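Local coordinates for protein pyruvate kinase (Pyrobaculum aerophilum, PDB 3QTG) that catalyses the last step of glycolysis, transferring the phosphate of phosphoenolpyruvate to ADP to give pyruvate and ATP with the help of divalent metal ions, at residues R12-T17 and R396-V401; N129-M134 and V168-D173; N239-V244 and S277-K282. All blocks are in the same frame, centred on the assembly; numbering follows the deposited sequence.

Contact 1 of 3, residues R12-T17 and R396-V401; sequences RARNLT and RGVVYV
Leu16 and Arg14 meet the backbone of Arg396-Gly397-Val398 where two domains of pyruvate kinase adjoin: the loop that leads into the first strand of the TIM barrel lies against the approach to strand 399-403 of the C-terminal alpha/beta domain. The two backbones are closest at Leu16 and Val398, whose CA atoms are 6.6 Å apart, and what passes between them is van der Waals packing.

Most of it is leucine methyl against backbone. Leu16 CG stands anti to its own carbonyl carbon (chi1 -56°), and from there its two methyls spread along consecutive peptide groups. CD1 comes to the carbonyl of Arg396, 3.5 Å from Arg396 O, while CD2 sits above the face of the next peptide, 3.7 Å from both Gly397 C and Val398 N. The same CD2 reaches on to Val398 CG2 at 4.1 Å. Leu16 also touches Tyr347, Trp416 and Ala417, which leaves it buried.

Polar links of the loop run to other residues. Backbone bonding joins Leu16 to Ala417, and Ala417 is also tied to Val399, which makes it a bridge between the loop and the strand.

Nearer the surface the packing is side chain on side chain. The aliphatic base of Arg14 passes over Val398, and its chain then bends at chi2 and chi3, carrying the guanidinium on toward Glu419, with which it forms only a long, weak ion pair. The valine splits its methyls: CG1 rests on a face of the Tyr400 ring near the rim, and CG2 takes the arginine, 3.7 Å from Arg14 CB and 3.6 Å from Arg14 CG.

Contact 2 of 3, residues N129-M134 and V168-D173; sequences NDVILM and VVEGKD
Antiparallel strand pairing joins Ile132 and Leu133 to Val169 and Val168 at one side of the mixed sheet, where 167-169 is the outermost strand within the chain. Leu133 and Val168 are the hydrogen-bonded pair: Leu133 N reaches Val168 O at 2.7 Å, and Val168 N returns to Leu133 O at 3.0 Å. Beyond the non-hydrogen-bonded pair Ile132-Val169, Glu170 N still bonds to Val131 O at 2.9 Å. This sheet belongs to the small B domain of pyruvate kinases, inserted between barrel strand 76-80 and helix 181-190, and its last strand turns back toward the barrel through the type II turn Val169-Lys172. The side chain of Val168 lies about 7 Å from that of Asp256, a probable substrate and magnesium ligand, so this edge probably borders the active-site cleft.

Ile132 and Val169 share a face and pack on Phe122. Leu133 CD1 lies 4.0 Å from Glu170 CB. The glutamate chain extends alongside Val131 to its salt-bridge partner Arg140. At the turn Lys172 bends at chi2 (-72°) and chi4 (83°), which brings its NZ 2.7 Å from Asp130 OD2 on the syn side; that ammonium also holds Glu127. One water bridges Asp130 OD1, Glu170 O and Val131 N.

Contact 3 of 3, residues N239-V244 and S277-K282; sequences NLEELV and SLKYGK
Val244 and Ser277 mark the closest approach of the backbones, CA to CA 6.2 Å, where helix 240-245 runs up to the C-terminal end of helix 266-279. That end is a Schellman motif: Lys282 N bonds to Ser277 O and Gly281 N to Leu278 O, with Gly281 at positive phi, and the reversal brings Lys282 round to face the shorter helix. Tyr280, just after the helix, points its side chain toward that shorter helix too.

The polar half of the contact is gathered on one carboxylate. Glu241 is bent at chi2 (-76°), which swings its end across to the other segment. Its OE1 accepts a very short bond, 2.5 Å, from Tyr280 OH, meeting the ring at its edge and near its plane, with the carboxylate turned 70° from the ring. Its OE2 takes Lys279 NZ at 3.1 Å on the syn side, a salt bridge. With both oxygens engaged, the carboxylate is likely to be hindered from rotating. With an alanine here, the Lys279 ammonium would probably lose this countercharge and the Tyr280 hydroxyl this acceptor.

The apolar half centres on Val244. Its CG1 touches Tyr280 CB at 3.9 Å and Lys282 CG at 3.8 Å, so one methyl sits against both the tyrosine and the lysine. The lysine chain slides past the valine in the opposite direction, with Lys282 CG 3.5 Å from Val244 O. The other methyl, CG2, looks to Ser277, whose hydroxyl is bonded back to Ile273 O within its own helix.

Beneath, Val244, Ser277 and Lys282 all rest on Val250 of barrel strand 249-253, which lies between the two helices in sequence. Leu240 continues the packing along helix 266-279, while Leu243 meets Val211 of helix 208-220.

In the fold
Starting at the N terminus, the chain passes 12-17 and enters the TIM barrel, leaves it after strand 76-80 to build the B domain, and closes contact 2 just before it returns. Back in the barrel, it closes contact 3 between the helix before strand 249-253 and the helix 266-279 that follows it. Contacts 2 and 3 thus follow one another, and both fall within the long span that ends when 396-401 meets 12-17 in contact 1. Contact 1 ties the barrel's entrance to the C-terminal domain; contact 2 lies about 42 Å away between centres, across the middle of the chain. Contact 3 lies between them, about 24 Å from contact 1 and 26 Å from contact 2, centre to centre.

Contact 1 of 3, residues R12-T17 and R396-V401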
# COMPACT_ATOMS: atom_id res chain seq x y z
N ARG A 12 4.98 -6.02 29.24
CA ARG A 12 5.14 -7.08 30.28
C ARG A 12 4.35 -6.83 31.57
O ARG A 12 3.68 -7.73 32.06
CB ARG A 12 6.62 -7.31 30.61
CG ARG A 12 7.28 -8.38 29.77
CD ARG A 12 8.44 -9.04 30.52
NE ARG A 12 9.31 -9.79 29.61
CZ ARG A 12 10.25 -9.23 28.85
NH1 ARG A 12 10.46 -7.92 28.88
NH2 ARG A 12 10.99 -9.99 28.05
N ALA A 13 4.45 -5.61 32.13
CA ALA A 13 3.94 -5.32 33.49
C ALA A 13 2.41 -5.30 33.64
O ALA A 13 1.88 -5.77 34.67
CB ALA A 13 4.55 -4.03 34.03
N ARG A 14 1.71 -4.75 32.65
CA ARG A 14 0.24 -4.73 32.64
C ARG A 14 -0.32 -5.39 31.38
O ARG A 14 0.11 -5.10 30.27
CB ARG A 14 -0.31 -3.31 32.80
CG ARG A 14 -1.83 -3.24 33.04
CD ARG A 14 -2.27 -4.09 34.24
NE ARG A 14 -1.91 -3.48 35.52
CZ ARG A 14 -2.79 -2.99 36.40
NH1 ARG A 14 -4.09 -3.04 36.15
NH2 ARG A 14 -2.35 -2.44 37.53
N ASN A 15 -1.29 -6.27 31.58
CA ASN A 15 -1.82 -7.07 30.48
C ASN A 15 -2.81 -6.32 29.58
O ASN A 15 -3.61 -5.49 30.03
CB ASN A 15 -2.36 -8.44 30.95
CG ASN A 15 -1.24 -9.46 31.18
OD1 ASN A 15 -1.30 -10.28 32.11
ND2 ASN A 15 -0.21 -9.42 30.34
N LEU A 16 -2.71 -6.62 28.29
CA LEU A 16 -3.64 -6.10 27.31
C LEU A 16 -4.75 -7.12 27.17
O LEU A 16 -5.91 -6.75 27.16
CB LEU A 16 -2.92 -5.83 26.00
CG LEU A 16 -1.70 -4.89 26.06
CD1 LEU A 16 -1.19 -4.62 24.65
CD2 LEU A 16 -2.05 -3.57 26.74
N THR A 17 -4.37 -8.40 27.10
CA THR A 17 -5.32 -9.51 27.18
C THR A 17 -5.84 -9.62 28.61
O THR A 17 -5.07 -9.68 29.56
CB THR A 17 -4.68 -10.84 26.78
OG1 THR A 17 -3.96 -10.67 25.56
CG2 THR A 17 -5.76 -11.91 26.60
N ARG A 396 -1.62 -0.63 21.36
CA ARG A 396 -0.62 -1.61 21.74
C ARG A 396 -0.09 -1.38 23.14
O ARG A 396 0.85 -2.05 23.58
CB ARG A 396 0.56 -1.60 20.74
CG ARG A 396 0.30 -2.29 19.42
CD ARG A 396 0.11 -3.76 19.65
NE ARG A 396 0.56 -4.56 18.51
CZ ARG A 396 -0.26 -5.10 17.60
NH1 ARG A 396 -1.58 -4.92 17.70
NH2 ARG A 396 0.25 -5.82 16.61
N GLY A 397 -0.68 -0.43 23.84
CA GLY A 397 -0.31 -0.15 25.22
C GLY A 397 -1.58 0.04 26.01
O GLY A 397 -2.68 0.12 25.42
N VAL A 398 -1.45 0.07 27.33
CA VAL A 398 -2.59 0.30 28.23
C VAL A 398 -3.33 1.60 27.93
O VAL A 398 -2.72 2.61 27.61
CB VAL A 398 -2.14 0.27 29.71
CG1 VAL A 398 -3.28 0.70 30.63
CG2 VAL A 398 -1.66 -1.13 30.07
N VAL A 399 -4.66 1.54 28.02
CA VAL A 399 -5.54 2.68 27.82
C VAL A 399 -6.19 2.97 29.17
O VAL A 399 -7.01 2.19 29.68
CB VAL A 399 -6.62 2.40 26.72
CG1 VAL A 399 -7.51 3.63 26.47
CG2 VAL A 399 -5.96 1.94 25.42
N TYR A 400 -5.80 4.10 29.76
CA TYR A 400 -6.39 4.53 31.03
C TYR A 400 -7.73 5.18 30.77
O TYR A 400 -7.84 6.10 29.95
CB TYR A 400 -5.46 5.50 31.73
CG TYR A 400 -4.13 4.86 31.99
CD1 TYR A 400 -3.96 3.99 33.07
CD2 TYR A 400 -3.07 5.06 31.12
CE1 TYR A 400 -2.75 3.38 33.30
CE2 TYR A 400 -1.84 4.45 31.34
CZ TYR A 400 -1.70 3.61 32.44
OH TYR A 400 -0.50 3.00 32.67
N VAL A 401 -8.76 4.68 31.44
CA VAL A 401 -10.09 5.22 31.24
C VAL A 401 -10.63 5.74 32.55
O VAL A 401 -10.78 4.98 33.50
CB VAL A 401 -11.07 4.15 30.67
CG1 VAL A 401 -12.44 4.76 30.39
CG2 VAL A 401 -10.49 3.47 29.42

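Contact 2 of 3, residues N129-M134 and V168-D173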
# COMPACT_ATOMS: atom_id res chain seq x y z
N ASN A 129 -27.25 -42.15 10.02
CA ASN A 129 -25.79 -41.90 10.04
C ASN A 129 -25.31 -40.76 10.92
O ASN A 129 -24.11 -40.53 11.01
CB ASN A 129 -25.18 -41.80 8.63
CG ASN A 129 -25.46 -43.03 7.79
OD1 ASN A 129 -26.12 -42.94 6.74
ND2 ASN A 129 -25.00 -44.19 8.25
N ASP A 130 -26.23 -40.06 11.59
CA ASP A 130 -25.84 -39.09 12.61
C ASP A 130 -25.29 -39.83 13.80
O ASP A 130 -25.63 -41.00 14.01
CB ASP A 130 -27.04 -38.26 13.10
CG ASP A 130 -27.30 -37.05 12.24
OD1 ASP A 130 -26.34 -36.54 11.61
OD2 ASP A 130 -28.47 -36.61 12.20
N VAL A 131 -24.47 -39.14 14.58
CA VAL A 131 -23.89 -39.69 15.80
C VAL A 131 -24.45 -38.96 17.04
O VAL A 131 -24.42 -37.72 17.13
CB VAL A 131 -22.35 -39.60 15.78
CG1 VAL A 131 -21.75 -40.11 17.09
CG2 VAL A 131 -21.76 -40.34 14.53
N ILE A 132 -24.96 -39.76 17.97
CA ILE A 132 -25.58 -39.27 19.18
C ILE A 132 -24.54 -39.32 20.29
O ILE A 132 -23.85 -40.31 20.45
CB ILE A 132 -26.81 -40.13 19.54
CG1 ILE A 132 -27.94 -39.89 18.53
CG2 ILE A 132 -27.27 -39.87 20.98
CD1 ILE A 132 -28.93 -41.00 18.54
N LEU A 133 -24.43 -38.24 21.07
CA LEU A 133 -23.39 -38.14 22.09
C LEU A 133 -23.97 -38.04 23.49
O LEU A 133 -24.78 -37.17 23.78
CB LEU A 133 -22.50 -36.91 21.85
CG LEU A 133 -21.83 -36.77 20.48
CD1 LEU A 133 -21.21 -35.36 20.35
CD2 LEU A 133 -20.77 -37.88 20.35
N MET A 134 -23.50 -38.92 24.35
CA MET A 134 -23.96 -39.00 25.70
C MET A 134 -22.73 -39.13 26.57
O MET A 134 -21.67 -39.53 26.08
CB MET A 134 -24.83 -40.24 25.87
CG MET A 134 -25.89 -40.36 24.78
SD MET A 134 -27.48 -40.83 25.44
CE MET A 134 -27.58 -42.47 24.80
N VAL A 168 -26.64 -34.90 22.95
CA VAL A 168 -26.27 -33.97 21.89
C VAL A 168 -26.13 -34.77 20.60
O VAL A 168 -25.75 -35.93 20.64
CB VAL A 168 -24.96 -33.21 22.28
CG1 VAL A 168 -24.36 -32.44 21.08
CG2 VAL A 168 -25.24 -32.26 23.47
N VAL A 169 -26.50 -34.18 19.46
CA VAL A 169 -26.32 -34.82 18.17
C VAL A 169 -25.13 -34.12 17.50
O VAL A 169 -25.20 -32.93 17.21
CB VAL A 169 -27.61 -34.75 17.29
CG1 VAL A 169 -27.43 -35.52 15.97
CG2 VAL A 169 -28.85 -35.31 18.04
N GLU A 170 -24.04 -34.87 17.29
CA GLU A 170 -22.81 -34.37 16.67
C GLU A 170 -23.09 -33.59 15.38
O GLU A 170 -23.60 -34.16 14.42
CB GLU A 170 -21.89 -35.55 16.38
CG GLU A 170 -20.49 -35.18 15.89
CD GLU A 170 -19.65 -36.42 15.68
OE1 GLU A 170 -19.91 -37.14 14.70
OE2 GLU A 170 -18.75 -36.69 16.52
N GLY A 171 -22.77 -32.30 15.38
CA GLY A 171 -22.95 -31.43 14.21
C GLY A 171 -24.37 -30.98 13.89
O GLY A 171 -24.61 -30.41 12.83
N LYS A 172 -25.32 -31.24 14.81
CA LYS A 172 -26.71 -30.82 14.63
C LYS A 172 -27.16 -29.92 15.76
O LYS A 172 -26.78 -30.11 16.91
CB LYS A 172 -27.68 -32.02 14.55
CG LYS A 172 -27.48 -32.96 13.38
CD LYS A 172 -27.91 -32.36 12.06
CE LYS A 172 -27.65 -33.33 10.93
NZ LYS A 172 -28.76 -34.32 10.80
N ASP A 173 -27.96 -28.92 15.41
CA ASP A 173 -28.58 -28.03 16.38
C ASP A 173 -30.03 -28.43 16.65
O ASP A 173 -30.75 -28.84 15.74
CB ASP A 173 -28.57 -26.60 15.85
CG ASP A 173 -27.18 -26.02 15.76
OD1 ASP A 173 -26.98 -24.93 16.34
OD2 ASP A 173 -26.29 -26.65 15.13
O HOH W 1 -23.91 -36.57 13.23

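Contact 3 of 3, residues N239-V244 and S277-K282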
# COMPACT_ATOMS: atom_id res chain seq x y z
N ASN A 239 -24.30 -19.10 11.07
CA ASN A 239 -24.99 -17.80 11.22
C ASN A 239 -24.11 -16.74 11.95
O ASN A 239 -24.61 -15.84 12.63
CB ASN A 239 -26.32 -18.01 11.97
CG ASN A 239 -27.32 -16.89 11.72
OD1 ASN A 239 -27.37 -16.30 10.64
ND2 ASN A 239 -28.14 -16.60 12.72
N LEU A 240 -22.80 -16.86 11.77
CA LEU A 240 -21.82 -16.04 12.52
C LEU A 240 -21.91 -14.54 12.25
O LEU A 240 -21.96 -13.74 13.19
CB LEU A 240 -20.40 -16.56 12.26
CG LEU A 240 -19.28 -16.11 13.20
CD1 LEU A 240 -19.60 -16.46 14.64
CD2 LEU A 240 -18.00 -16.79 12.76
N GLU A 241 -21.96 -14.16 10.97
CA GLU A 241 -22.12 -12.76 10.54
C GLU A 241 -23.19 -12.01 11.34
O GLU A 241 -22.90 -10.97 11.96
CB GLU A 241 -22.44 -12.69 9.05
CG GLU A 241 -21.30 -13.10 8.13
CD GLU A 241 -20.23 -12.03 8.01
OE1 GLU A 241 -20.59 -10.86 7.78
OE2 GLU A 241 -19.02 -12.36 8.14
N GLU A 242 -24.40 -12.56 11.34
CA GLU A 242 -25.55 -11.93 12.00
C GLU A 242 -25.50 -12.04 13.51
O GLU A 242 -25.88 -11.11 14.21
CB GLU A 242 -26.87 -12.50 11.46
CG GLU A 242 -27.05 -12.26 9.94
CD GLU A 242 -27.34 -10.79 9.60
OE1 GLU A 242 -28.53 -10.41 9.63
OE2 GLU A 242 -26.38 -10.03 9.30
N LEU A 243 -25.04 -13.18 14.01
CA LEU A 243 -24.93 -13.39 15.45
C LEU A 243 -23.91 -12.45 16.08
O LEU A 243 -24.13 -11.94 17.17
CB LEU A 243 -24.57 -14.84 15.78
CG LEU A 243 -25.71 -15.85 15.93
CD1 LEU A 243 -25.14 -17.20 16.29
CD2 LEU A 243 -26.70 -15.41 16.99
N VAL A 244 -22.77 -12.28 15.42
CA VAL A 244 -21.74 -11.38 15.91
C VAL A 244 -22.31 -9.97 16.00
O VAL A 244 -22.20 -9.34 17.04
CB VAL A 244 -20.44 -11.46 15.06
CG1 VAL A 244 -19.54 -10.26 15.33
CG2 VAL A 244 -19.70 -12.77 15.36
N SER A 277 -15.34 -11.33 14.75
CA SER A 277 -15.62 -10.42 15.86
C SER A 277 -14.79 -9.14 15.79
O SER A 277 -15.32 -8.08 16.03
CB SER A 277 -15.41 -11.09 17.24
OG SER A 277 -16.21 -12.24 17.37
N LEU A 278 -13.49 -9.28 15.48
CA LEU A 278 -12.59 -8.15 15.30
C LEU A 278 -13.03 -7.25 14.15
O LEU A 278 -13.09 -6.05 14.34
CB LEU A 278 -11.12 -8.61 15.12
CG LEU A 278 -10.42 -9.24 16.34
CD1 LEU A 278 -9.15 -9.96 15.96
CD2 LEU A 278 -10.10 -8.16 17.34
N LYS A 279 -13.37 -7.85 13.01
CA LYS A 279 -13.94 -7.13 11.85
C LYS A 279 -15.13 -6.23 12.22
O LYS A 279 -15.22 -5.10 11.74
CB LYS A 279 -14.36 -8.12 10.74
CG LYS A 279 -15.03 -7.48 9.49
CD LYS A 279 -15.17 -8.49 8.31
CE LYS A 279 -16.38 -9.42 8.50
NZ LYS A 279 -16.43 -10.73 7.71
N TYR A 280 -16.03 -6.75 13.05
CA TYR A 280 -17.24 -6.03 13.45
C TYR A 280 -17.14 -5.25 14.76
O TYR A 280 -18.14 -4.69 15.21
CB TYR A 280 -18.46 -6.98 13.48
CG TYR A 280 -18.91 -7.39 12.08
CD1 TYR A 280 -18.67 -8.66 11.61
CD2 TYR A 280 -19.53 -6.47 11.23
CE1 TYR A 280 -19.05 -9.04 10.33
CE2 TYR A 280 -19.92 -6.83 9.95
CZ TYR A 280 -19.67 -8.11 9.51
OH TYR A 280 -20.05 -8.47 8.26
N GLY A 281 -15.94 -5.20 15.34
CA GLY A 281 -15.68 -4.38 16.53
C GLY A 281 -16.40 -4.86 17.76
O GLY A 281 -16.79 -4.06 18.61
N LYS A 282 -16.60 -6.18 17.85
CA LYS A 282 -17.16 -6.79 19.06
C LYS A 282 -16.05 -7.35 19.92
O LYS A 282 -15.19 -8.05 19.41
CB LYS A 282 -18.14 -7.91 18.70
CG LYS A 282 -19.39 -7.48 17.94
CD LYS A 282 -20.14 -6.40 18.67
CE LYS A 282 -21.42 -6.03 17.92
NZ LYS A 282 -22.07 -4.86 18.55